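Local structure of putative aliphatic sulfonates-binding protein (2X26) at residues D180-Y188 with V253-T264; K112-R122 with Q263-L273. The protein probably serves as the periplasmic solute-binding component of an ABC transporter that takes up aliphatic sulfonates. All coordinates share one frame; numbering follows the deposited sequence. Where two conformers were deposited one is given.

Both contacts use helix 255-270, at different points along its length, and they share Gln263 and Thr264. In contact 1 the first part of the helix packs against the chain as it crosses from one domain's sheet to the other's; in contact 2 its last turns and the loop after them meet helix 115-126 of the domain built on the sheet that contains strand 107-110. Both are partly buried, and contact 1 sits nearer the centre of the molecule. Contact 1 packs threonine methyl, phenylalanine and valine together and adds a water-bridged polar cluster. Contact 2 is larger and sets leucines against a histidine face and an asparagine-arginine pair. Leu181 packs on Leu119, joining the two.

Contact 1: residues D180-Y188 with V253-T264; sequences DLNQTGSFY and VNAEVAALQQQT
This is a packing contact between an interdomain linker and a helix: Thr184 and Phe187 settle onto Val257, Leu260 and Gln261 where the chain comes from strand 172-177 and enters strand 186-191. Thr184 divides its two branches. Its chi1 of -62° keeps OG1 beside the backbone N, 3.5 Å from Leu260 CB, and puts the methyl CG2 anti to that N, 3.9 Å from Val257 CG1. A water accepts hydrogen bonds from Thr184 OG1 (2.7 Å) and Thr264 OG1 and donates one to Gln261 OE1 (2.8 Å), so three side chains share one bridge. Gln261 OE1 also sits at the edge of the Phe187 ring, 3.7 Å from CE2, with amide and ring planes 61° apart. Hydrogen bonds from NE2 to Asp61 O and Tyr76 OH hold that amide in place. Phe187 CE1 meets Val257 CG1 at 4.1 Å, and the ring edge reaches Val253. An alanine in place of Phe187 would probably open a gap beside Val253 and Val257 and take away the ring edge that Gln261 OE1 rests against. Such a strand-to-strand crossing between two alpha/beta domains is characteristic of the hinge in type II periplasmic binding proteins.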
loop_
_atom_site.group_PDB
_atom_site.type_symbol
_atom_site.label_atom_id
_atom_site.label_comp_id
_atom_site.label_asym_id
_atom_site.label_seq_id
_atom_site.Cartn_x
_atom_site.Cartn_y
_atom_site.Cartn_z
ATOM N N ASP A 180 14.142 -4.895 -11.137
ATOM C CA ASP A 180 14.540 -6.274 -11.298
ATOM C C ASP A 180 14.510 -6.965 -9.911
ATOM O O ASP A 180 15.090 -8.041 -9.722
ATOM C CB ASP A 180 15.885 -6.339 -12.047
ATOM C CG ASP A 180 15.797 -5.762 -13.485
ATOM O OD1 ASP A 180 14.784 -6.015 -14.185
ATOM O OD2 ASP A 180 16.740 -5.072 -13.930
ATOM N N LEU A 181 13.802 -6.325 -8.958
ATOM C CA LEU A 181 13.713 -6.800 -7.575
ATOM C C LEU A 181 12.451 -7.586 -7.248
ATOM O O LEU A 181 12.202 -7.855 -6.063
ATOM C CB LEU A 181 13.954 -5.663 -6.555
ATOM C CG LEU A 181 15.328 -4.999 -6.691
ATOM C CD1 LEU A 181 15.465 -3.815 -5.760
ATOM C CD2 LEU A 181 16.463 -5.990 -6.445
ATOM N N ASN A 182 11.705 -7.966 -8.299
ATOM C CA ASN A 182 10.451 -8.753 -8.201
ATOM C C ASN A 182 9.630 -8.369 -6.980
ATOM O O ASN A 182 9.458 -9.129 -6.021
ATOM C CB ASN A 182 10.684 -10.271 -8.268
ATOM C CG ASN A 182 11.177 -10.725 -9.621
ATOM O OD1 ASN A 182 11.732 -9.935 -10.396
ATOM N ND2 ASN A 182 10.988 -12.009 -9.918
ATOM N N GLN A 183 9.115 -7.153 -7.035
ATOM C CA GLN A 183 8.269 -6.657 -5.990
ATOM C C GLN A 183 6.847 -7.261 -5.958
ATOM O O GLN A 183 6.354 -7.835 -6.921
ATOM C CB GLN A 183 8.267 -5.151 -6.096
ATOM C CG GLN A 183 9.641 -4.553 -5.857
ATOM C CD GLN A 183 9.568 -3.072 -5.702
ATOM O OE1 GLN A 183 8.973 -2.403 -6.536
ATOM N NE2 GLN A 183 10.143 -2.539 -4.628
ATOM N N THR A 184 6.170 -7.113 -4.824
ATOM C CA THR A 184 4.900 -7.826 -4.576
ATOM C C THR A 184 3.616 -7.068 -4.957
ATOM O O THR A 184 2.683 -7.630 -5.554
ATOM C CB THR A 184 4.849 -8.111 -3.072
ATOM O OG1 THR A 184 5.960 -8.943 -2.766
ATOM C CG2 THR A 184 3.522 -8.836 -2.654
ATOM N N GLY A 185 3.572 -5.794 -4.600
ATOM C CA GLY A 185 2.362 -5.001 -4.858
ATOM C C GLY A 185 1.861 -4.380 -3.540
ATOM O O GLY A 185 2.471 -4.581 -2.504
ATOM N N SER A 186 0.788 -3.587 -3.592
ATOM C CA SER A 186 0.223 -3.060 -2.338
ATOM C C SER A 186 -1.102 -3.721 -2.108
ATOM O O SER A 186 -1.686 -4.344 -3.020
ATOM C CB SER A 186 0.042 -1.546 -2.377
ATOM O OG SER A 186 -0.656 -1.155 -3.553
ATOM N N PHE A 187 -1.593 -3.624 -0.888
ATOM C CA PHE A 187 -2.738 -4.469 -0.498
ATOM C C PHE A 187 -3.935 -3.739 0.077
ATOM O O PHE A 187 -3.831 -2.580 0.529
ATOM C CB PHE A 187 -2.309 -5.479 0.548
ATOM C CG PHE A 187 -1.366 -6.524 0.025
ATOM C CD1 PHE A 187 -1.826 -7.570 -0.798
ATOM C CD2 PHE A 187 -0.032 -6.443 0.347
ATOM C CE1 PHE A 187 -0.940 -8.599 -1.247
ATOM C CE2 PHE A 187 0.903 -7.436 -0.123
ATOM C CZ PHE A 187 0.441 -8.515 -0.929
ATOM N N TYR A 188 -5.086 -4.410 0.006
ATOM C CA TYR A 188 -6.278 -3.993 0.733
ATOM C C TYR A 188 -6.504 -5.083 1.743
ATOM O O TYR A 188 -6.382 -6.254 1.394
ATOM C CB TYR A 188 -7.473 -3.897 -0.199
ATOM C CG TYR A 188 -7.275 -2.747 -1.132
ATOM C CD1 TYR A 188 -6.534 -2.909 -2.305
ATOM C CD2 TYR A 188 -7.766 -1.488 -0.796
ATOM C CE1 TYR A 188 -6.332 -1.812 -3.148
ATOM C CE2 TYR A 188 -7.572 -0.388 -1.633
ATOM C CZ TYR A 188 -6.840 -0.573 -2.805
ATOM O OH TYR A 188 -6.628 0.515 -3.631
ATOM N N VAL A 253 -5.849 -11.916 -4.518
ATOM C CA VAL A 253 -4.475 -12.291 -4.322
ATOM C C VAL A 253 -4.248 -13.710 -4.828
ATOM O O VAL A 253 -4.810 -14.664 -4.292
ATOM C CB VAL A 253 -4.111 -12.197 -2.827
ATOM C CG1 VAL A 253 -2.594 -12.354 -2.633
ATOM C CG2 VAL A 253 -4.534 -10.808 -2.278
ATOM N N ASN A 254 -3.426 -13.850 -5.859
ATOM C CA ASN A 254 -3.161 -15.173 -6.448
ATOM C C ASN A 254 -1.989 -15.910 -5.774
ATOM O O ASN A 254 -1.342 -15.363 -4.871
ATOM C CB ASN A 254 -3.012 -15.061 -7.973
ATOM C CG ASN A 254 -1.712 -14.396 -8.423
ATOM O OD1 ASN A 254 -0.728 -14.331 -7.684
ATOM N ND2 ASN A 254 -1.691 -13.945 -9.689
ATOM N N ALA A 255 -1.735 -17.146 -6.196
ATOM C CA ALA A 255 -0.669 -17.984 -5.617
ATOM C C ALA A 255 0.725 -17.378 -5.750
ATOM O O ALA A 255 1.556 -17.511 -4.836
ATOM C CB ALA A 255 -0.675 -19.357 -6.315
ATOM N N GLU A 256 0.974 -16.749 -6.900
ATOM C CA GLU A 256 2.256 -16.102 -7.188
ATOM C C GLU A 256 2.520 -14.933 -6.223
ATOM O O GLU A 256 3.618 -14.796 -5.640
ATOM C CB GLU A 256 2.304 -15.620 -8.649
ATOM C CG GLU A 256 3.622 -15.005 -9.039
ATOM C CD GLU A 256 3.699 -14.551 -10.498
ATOM O OE1 GLU A 256 3.053 -15.175 -11.374
ATOM O OE2 GLU A 256 4.430 -13.569 -10.756
ATOM N N VAL A 257 1.518 -14.100 -6.044
ATOM C CA VAL A 257 1.690 -12.925 -5.164
ATOM C C VAL A 257 1.878 -13.435 -3.729
ATOM O O VAL A 257 2.722 -12.944 -2.960
ATOM C CB VAL A 257 0.499 -11.967 -5.290
ATOM C CG1 VAL A 257 0.591 -10.889 -4.236
ATOM C CG2 VAL A 257 0.484 -11.316 -6.712
ATOM N N ALA A 258 1.094 -14.453 -3.362
ATOM C CA ALA A 258 1.215 -15.003 -2.017
ATOM C C ALA A 258 2.630 -15.456 -1.740
ATOM O O ALA A 258 3.127 -15.233 -0.642
ATOM C CB ALA A 258 0.277 -16.201 -1.837
ATOM N N ALA A 259 3.228 -16.170 -2.705
ATOM C CA ALA A 259 4.584 -16.664 -2.578
ATOM C C ALA A 259 5.570 -15.524 -2.447
ATOM O O ALA A 259 6.546 -15.640 -1.679
ATOM C CB ALA A 259 4.956 -17.570 -3.774
ATOM N N LEU A 260 5.366 -14.435 -3.207
ATOM C CA LEU A 260 6.297 -13.266 -3.063
ATOM C C LEU A 260 6.154 -12.648 -1.691
ATOM O O LEU A 260 7.149 -12.251 -1.070
ATOM C CB LEU A 260 6.099 -12.173 -4.126
ATOM C CG LEU A 260 6.350 -12.655 -5.547
ATOM C CD1 LEU A 260 5.674 -11.709 -6.551
ATOM C CD2 LEU A 260 7.876 -12.755 -5.784
ATOM N N GLN A 261 4.909 -12.551 -1.215
ATOM C CA GLN A 261 4.684 -11.938 0.125
ATOM C C GLN A 261 5.290 -12.867 1.179
ATOM O O GLN A 261 5.853 -12.389 2.182
ATOM C CB GLN A 261 3.195 -11.659 0.376
ATOM C CG GLN A 261 2.846 -10.997 1.704
ATOM C CD GLN A 261 3.271 -9.568 1.811
ATOM O OE1 GLN A 261 4.030 -9.040 0.996
ATOM N NE2 GLN A 261 2.714 -8.901 2.790
ATOM N N GLN A 262 5.214 -14.187 0.944
ATOM C CA GLN A 262 5.798 -15.132 1.931
ATOM C C GLN A 262 7.303 -14.941 2.007
ATOM O O GLN A 262 7.874 -14.930 3.126
ATOM C CB GLN A 262 5.459 -16.595 1.609
ATOM C CG GLN A 262 5.904 -17.601 2.719
ATOM C CD GLN A 262 5.224 -17.320 4.039
ATOM O OE1 GLN A 262 4.003 -17.475 4.151
ATOM N NE2 GLN A 262 5.999 -16.904 5.056
ATOM N N GLN A 263 7.943 -14.767 0.838
ATOM C CA GLN A 263 9.389 -14.532 0.770
ATOM C C GLN A 263 9.768 -13.318 1.642
ATOM O O GLN A 263 10.738 -13.349 2.423
ATOM C CB GLN A 263 9.848 -14.303 -0.694
ATOM C CG GLN A 263 10.161 -15.556 -1.551
ATOM C CD GLN A 263 10.122 -15.263 -3.067
ATOM O OE1 GLN A 263 10.577 -14.216 -3.532
ATOM N NE2 GLN A 263 9.557 -16.189 -3.828
ATOM N N THR A 264 9.016 -12.224 1.497
ATOM C CA THR A 264 9.322 -11.014 2.268
ATOM C C THR A 264 9.110 -11.244 3.778
ATOM O O THR A 264 9.894 -10.775 4.634
ATOM C CB THR A 264 8.466 -9.822 1.793
ATOM O OG1 THR A 264 8.709 -9.633 0.379
ATOM C CG2 THR A 264 8.857 -8.535 2.565
HETATM O O HOH W 1 6.437 -8.304 -0.218
#

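Contact 2: residues K112-R122 with Q263-L273; sequences KGSSSHNLLLR and QTADLFYENRL
Leu121 and Leu267 lie alongside one another, pointing opposite ways, at the crossing of two helices, Leu121 CD1 lying 4.0 Å from Leu267 CD2. Arg122 lays its NE against the same Leu267 methyl. Nearby, Asn118 OD1 comes to the edge of the Phe268 ring, 3.7 Å from CE1, and also touches the methyls Thr264 CG2 and Leu267 CD2. Phe268 presents another part of its edge to the carbonyl O of Gly113. Leu273 closes the far end of the contact: its CD1 packs over one face of the His117 ring in a CH-pi contact, 4.0 Å from the centroid, and lies against a face of Phe268 as well, while CD2 meets Lys112 CE.

Bonds within each segment fix these groups. With CG anti to the backbone N (chi1 179°), Asn118 places OD1 against Arg122 one turn on, which grips it side-on: NE at 2.8 Å from OD1, above the carbonyl plane, and NH2 at 3.3 Å from OD1, on a lone pair. The guanidinium probably polarises this carbonyl, and the paired hydrogen bonds probably limit rotation of the amide. His117 is steadied by Gly113 N, which donates to ND1 at 2.9 Å and 173°; Phe110 and Phe131 pack on its ring. Asn271 ND2, 2.7 Å from Leu267 O, joins its own backbone N on that oxygen, the two coming from opposite faces of the carbonyl's plane. A Schellman motif with Arg272 at C-prime ends the helix and delivers Leu273 to the histidine.

The axes of helices 115-122 and 263-270 approach to 11.5 Å, nearly perpendicular at 88°. Helix 115-126 follows strand 107-110 of the second sheet, so this crossing packs the last helix of the chain onto that domain of the two-domain, type II periplasmic binding protein fold.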
loop_
_atom_site.group_PDB
_atom_site.type_symbol
_atom_site.label_atom_id
_atom_site.label_comp_id
_atom_site.label_asym_id
_atom_site.label_seq_id
_atom_site.Cartn_x
_atom_site.Cartn_y
_atom_site.Cartn_z
ATOM N N LYS A 112 13.886 2.469 9.140
ATOM C CA LYS A 112 13.950 1.071 9.572
ATOM C C LYS A 112 12.575 0.427 9.422
ATOM O O LYS A 112 11.550 1.018 9.808
ATOM C CB LYS A 112 14.445 0.925 11.037
ATOM C CG LYS A 112 14.642 -0.562 11.432
ATOM C CD LYS A 112 15.214 -0.736 12.867
ATOM C CE LYS A 112 14.854 -2.142 13.395
ATOM N NZ LYS A 112 15.505 -2.472 14.691
ATOM N N GLY A 113 12.555 -0.788 8.868
ATOM C CA GLY A 113 11.326 -1.557 8.820
ATOM C C GLY A 113 10.418 -1.177 7.673
ATOM O O GLY A 113 9.362 -1.780 7.517
ATOM N N SER A 114 10.829 -0.192 6.872
ATOM C CA SER A 114 9.973 0.349 5.784
ATOM C C SER A 114 10.151 -0.412 4.445
ATOM O O SER A 114 11.010 -1.299 4.309
ATOM C CB SER A 114 10.310 1.825 5.569
ATOM O OG SER A 114 11.567 1.913 4.934
ATOM N N SER A 115 9.381 -0.016 3.441
ATOM C CA SER A 115 9.565 -0.557 2.073
ATOM C C SER A 115 11.008 -0.286 1.573
ATOM O O SER A 115 11.543 -1.079 0.785
ATOM C CB SER A 115 8.572 0.083 1.127
ATOM O OG SER A 115 8.724 1.509 1.172
ATOM N N SER A 116 11.631 0.832 1.992
ATOM C CA SER A 116 13.023 1.114 1.590
ATOM C C SER A 116 14.041 0.142 2.246
ATOM O O SER A 116 15.045 -0.198 1.621
ATOM C CB SER A 116 13.445 2.562 1.877
ATOM O OG SER A 116 12.629 3.446 1.106
ATOM N N HIS A 117 13.774 -0.272 3.501
ATOM C CA HIS A 117 14.616 -1.273 4.201
ATOM C C HIS A 117 14.540 -2.568 3.373
ATOM O O HIS A 117 15.574 -3.211 3.140
ATOM C CB HIS A 117 14.079 -1.442 5.652
ATOM C CG HIS A 117 14.947 -2.257 6.577
ATOM N ND1 HIS A 117 14.974 -2.042 7.946
ATOM C CD2 HIS A 117 15.743 -3.334 6.350
ATOM C CE1 HIS A 117 15.771 -2.937 8.512
ATOM N NE2 HIS A 117 16.262 -3.721 7.562
ATOM N N ASN A 118 13.347 -2.933 2.885
ATOM C CA ASN A 118 13.186 -4.165 2.117
ATOM C C ASN A 118 13.952 -4.026 0.794
ATOM O O ASN A 118 14.698 -4.936 0.397
ATOM C CB ASN A 118 11.682 -4.446 1.883
ATOM C CG ASN A 118 11.425 -5.672 1.082
ATOM O OD1 ASN A 118 11.825 -6.785 1.467
ATOM N ND2 ASN A 118 10.698 -5.517 -0.031
ATOM N N LEU A 119 13.787 -2.881 0.126
ATOM C CA LEU A 119 14.433 -2.669 -1.191
ATOM C C LEU A 119 15.927 -2.762 -1.001
ATOM O O LEU A 119 16.613 -3.426 -1.775
ATOM C CB LEU A 119 14.118 -1.271 -1.776
ATOM C CG LEU A 119 14.883 -0.924 -3.077
ATOM C CD1 LEU A 119 14.017 -1.268 -4.164
ATOM C CD2 LEU A 119 15.124 0.527 -3.172
ATOM N N LEU A 120 16.421 -2.140 0.064
ATOM C CA LEU A 120 17.864 -2.075 0.288
ATOM C C LEU A 120 18.457 -3.427 0.615
ATOM O O LEU A 120 19.515 -3.772 0.049
ATOM C CB LEU A 120 18.244 -1.045 1.360
ATOM C CG LEU A 120 19.741 -0.847 1.549
ATOM C CD1 LEU A 120 20.474 -0.305 0.272
ATOM C CD2 LEU A 120 19.985 0.073 2.769
ATOM N N LEU A 121 17.819 -4.207 1.502
ATOM C CA LEU A 121 18.287 -5.597 1.764
ATOM C C LEU A 121 18.384 -6.392 0.462
ATOM O O LEU A 121 19.381 -7.078 0.241
ATOM C CB LEU A 121 17.338 -6.358 2.701
ATOM C CG LEU A 121 17.432 -6.032 4.200
ATOM C CD1 LEU A 121 16.296 -6.736 4.912
ATOM C CD2 LEU A 121 18.748 -6.568 4.719
ATOM N N ARG A 122 17.346 -6.298 -0.387
ATOM C CA ARG A 122 17.323 -7.049 -1.651
ATOM C C ARG A 122 18.312 -6.566 -2.695
ATOM O O ARG A 122 18.966 -7.388 -3.349
ATOM C CB ARG A 122 15.931 -7.041 -2.244
ATOM C CG ARG A 122 14.955 -7.874 -1.425
ATOM C CD ARG A 122 13.580 -7.534 -1.873
ATOM N NE ARG A 122 12.620 -8.050 -0.914
ATOM C CZ ARG A 122 12.013 -9.223 -1.028
ATOM N NH1 ARG A 122 12.251 -10.021 -2.085
ATOM N NH2 ARG A 122 11.155 -9.578 -0.082
ATOM N N GLN A 263 7.943 -14.767 0.838
ATOM C CA GLN A 263 9.389 -14.532 0.770
ATOM C C GLN A 263 9.768 -13.318 1.642
ATOM O O GLN A 263 10.738 -13.349 2.423
ATOM C CB GLN A 263 9.848 -14.303 -0.694
ATOM C CG GLN A 263 10.161 -15.556 -1.551
ATOM C CD GLN A 263 10.122 -15.263 -3.067
ATOM O OE1 GLN A 263 10.577 -14.216 -3.532
ATOM N NE2 GLN A 263 9.557 -16.189 -3.828
ATOM N N THR A 264 9.016 -12.224 1.497
ATOM C CA THR A 264 9.322 -11.014 2.268
ATOM C C THR A 264 9.110 -11.244 3.778
ATOM O O THR A 264 9.894 -10.775 4.634
ATOM C CB THR A 264 8.466 -9.822 1.793
ATOM O OG1 THR A 264 8.709 -9.633 0.379
ATOM C CG2 THR A 264 8.857 -8.535 2.565
ATOM N N ALA A 265 8.036 -11.953 4.117
ATOM C CA ALA A 265 7.808 -12.279 5.536
ATOM C C ALA A 265 8.972 -13.095 6.074
ATOM O O ALA A 265 9.477 -12.810 7.168
ATOM C CB ALA A 265 6.503 -13.002 5.749
ATOM N N ASP A 266 9.441 -14.059 5.281
ATOM C CA ASP A 266 10.613 -14.840 5.703
ATOM C C ASP A 266 11.847 -13.972 5.882
ATOM O O ASP A 266 12.525 -14.081 6.914
ATOM C CB ASP A 266 10.917 -15.990 4.754
ATOM C CG ASP A 266 9.761 -16.980 4.622
ATOM O OD1 ASP A 266 8.850 -17.011 5.479
ATOM O OD2 ASP A 266 9.773 -17.727 3.624
ATOM N N LEU A 267 12.116 -13.091 4.916
ATOM C CA LEU A 267 13.244 -12.161 5.004
ATOM C C LEU A 267 13.185 -11.311 6.283
ATOM O O LEU A 267 14.191 -11.157 7.002
ATOM C CB LEU A 267 13.261 -11.220 3.789
ATOM C CG LEU A 267 14.459 -10.255 3.670
ATOM C CD1 LEU A 267 15.773 -11.065 3.599
ATOM C CD2 LEU A 267 14.331 -9.254 2.481
ATOM N N PHE A 268 12.009 -10.757 6.569
ATOM C CA PHE A 268 11.830 -9.961 7.771
ATOM C C PHE A 268 12.016 -10.769 9.060
ATOM O O PHE A 268 12.710 -10.305 9.971
ATOM C CB PHE A 268 10.528 -9.149 7.748
ATOM C CG PHE A 268 10.673 -7.823 7.041
ATOM C CD1 PHE A 268 11.164 -7.763 5.739
ATOM C CD2 PHE A 268 10.312 -6.619 7.673
ATOM C CE1 PHE A 268 11.313 -6.508 5.084
ATOM C CE2 PHE A 268 10.468 -5.409 7.030
ATOM C CZ PHE A 268 10.951 -5.348 5.737
ATOM N N TYR A 269 11.481 -11.994 9.111
ATOM C CA TYR A 269 11.703 -12.854 10.281
ATOM C C TYR A 269 13.194 -13.205 10.424
ATOM O O TYR A 269 13.732 -13.253 11.553
ATOM C CB TYR A 269 10.899 -14.143 10.154
ATOM C CG TYR A 269 11.248 -15.217 11.179
ATOM C CD1 TYR A 269 10.936 -15.043 12.527
ATOM C CD2 TYR A 269 11.845 -16.430 10.786
ATOM C CE1 TYR A 269 11.223 -16.029 13.470
ATOM C CE2 TYR A 269 12.141 -17.423 11.724
ATOM C CZ TYR A 269 11.823 -17.211 13.063
ATOM O OH TYR A 269 12.103 -18.184 13.996
ATOM N N GLU A 270 13.837 -13.521 9.295
ATOM C CA GLU A 270 15.265 -13.941 9.306
ATOM C C GLU A 270 16.153 -12.835 9.835
ATOM O O GLU A 270 17.186 -13.094 10.452
ATOM C CB GLU A 270 15.755 -14.376 7.920
ATOM C CG GLU A 270 15.243 -15.747 7.512
ATOM C CD GLU A 270 15.273 -15.981 5.997
ATOM O OE1 GLU A 270 15.785 -15.106 5.247
ATOM O OE2 GLU A 270 14.764 -17.047 5.567
ATOM N N ASN A 271 15.722 -11.602 9.639
ATOM C CA ASN A 271 16.490 -10.457 10.116
ATOM C C ASN A 271 15.963 -9.914 11.433
ATOM O O ASN A 271 16.278 -8.792 11.811
ATOM C CB ASN A 271 16.526 -9.368 9.051
ATOM C CG ASN A 271 17.381 -9.744 7.871
ATOM O OD1 ASN A 271 18.579 -9.420 7.828
ATOM N ND2 ASN A 271 16.775 -10.444 6.888
ATOM N N ARG A 272 15.175 -10.736 12.123
ATOM C CA ARG A 272 14.563 -10.389 13.429
ATOM C C ARG A 272 13.789 -9.048 13.457
ATOM O O ARG A 272 13.614 -8.415 14.521
ATOM C CB ARG A 272 15.587 -10.510 14.579
ATOM C CG ARG A 272 16.489 -11.731 14.493
ATOM C CD ARG A 272 17.685 -11.607 15.475
ATOM N NE ARG A 272 17.313 -10.873 16.703
ATOM C CZ ARG A 272 18.113 -10.683 17.758
ATOM N NH1 ARG A 272 19.363 -11.174 17.772
ATOM N NH2 ARG A 272 17.662 -10.004 18.813
ATOM N N LEU A 273 13.284 -8.640 12.285
ATOM C CA LEU A 273 12.403 -7.474 12.180
ATOM C C LEU A 273 10.998 -7.783 12.706
ATOM O O LEU A 273 10.323 -6.892 13.216
ATOM C CB LEU A 273 12.356 -6.990 10.720
ATOM C CG LEU A 273 13.695 -6.418 10.225
ATOM C CD1 LEU A 273 13.787 -6.205 8.736
ATOM C CD2 LEU A 273 13.960 -5.073 10.982
HETATM O O HOH W 2 9.422 -11.420 -2.398
#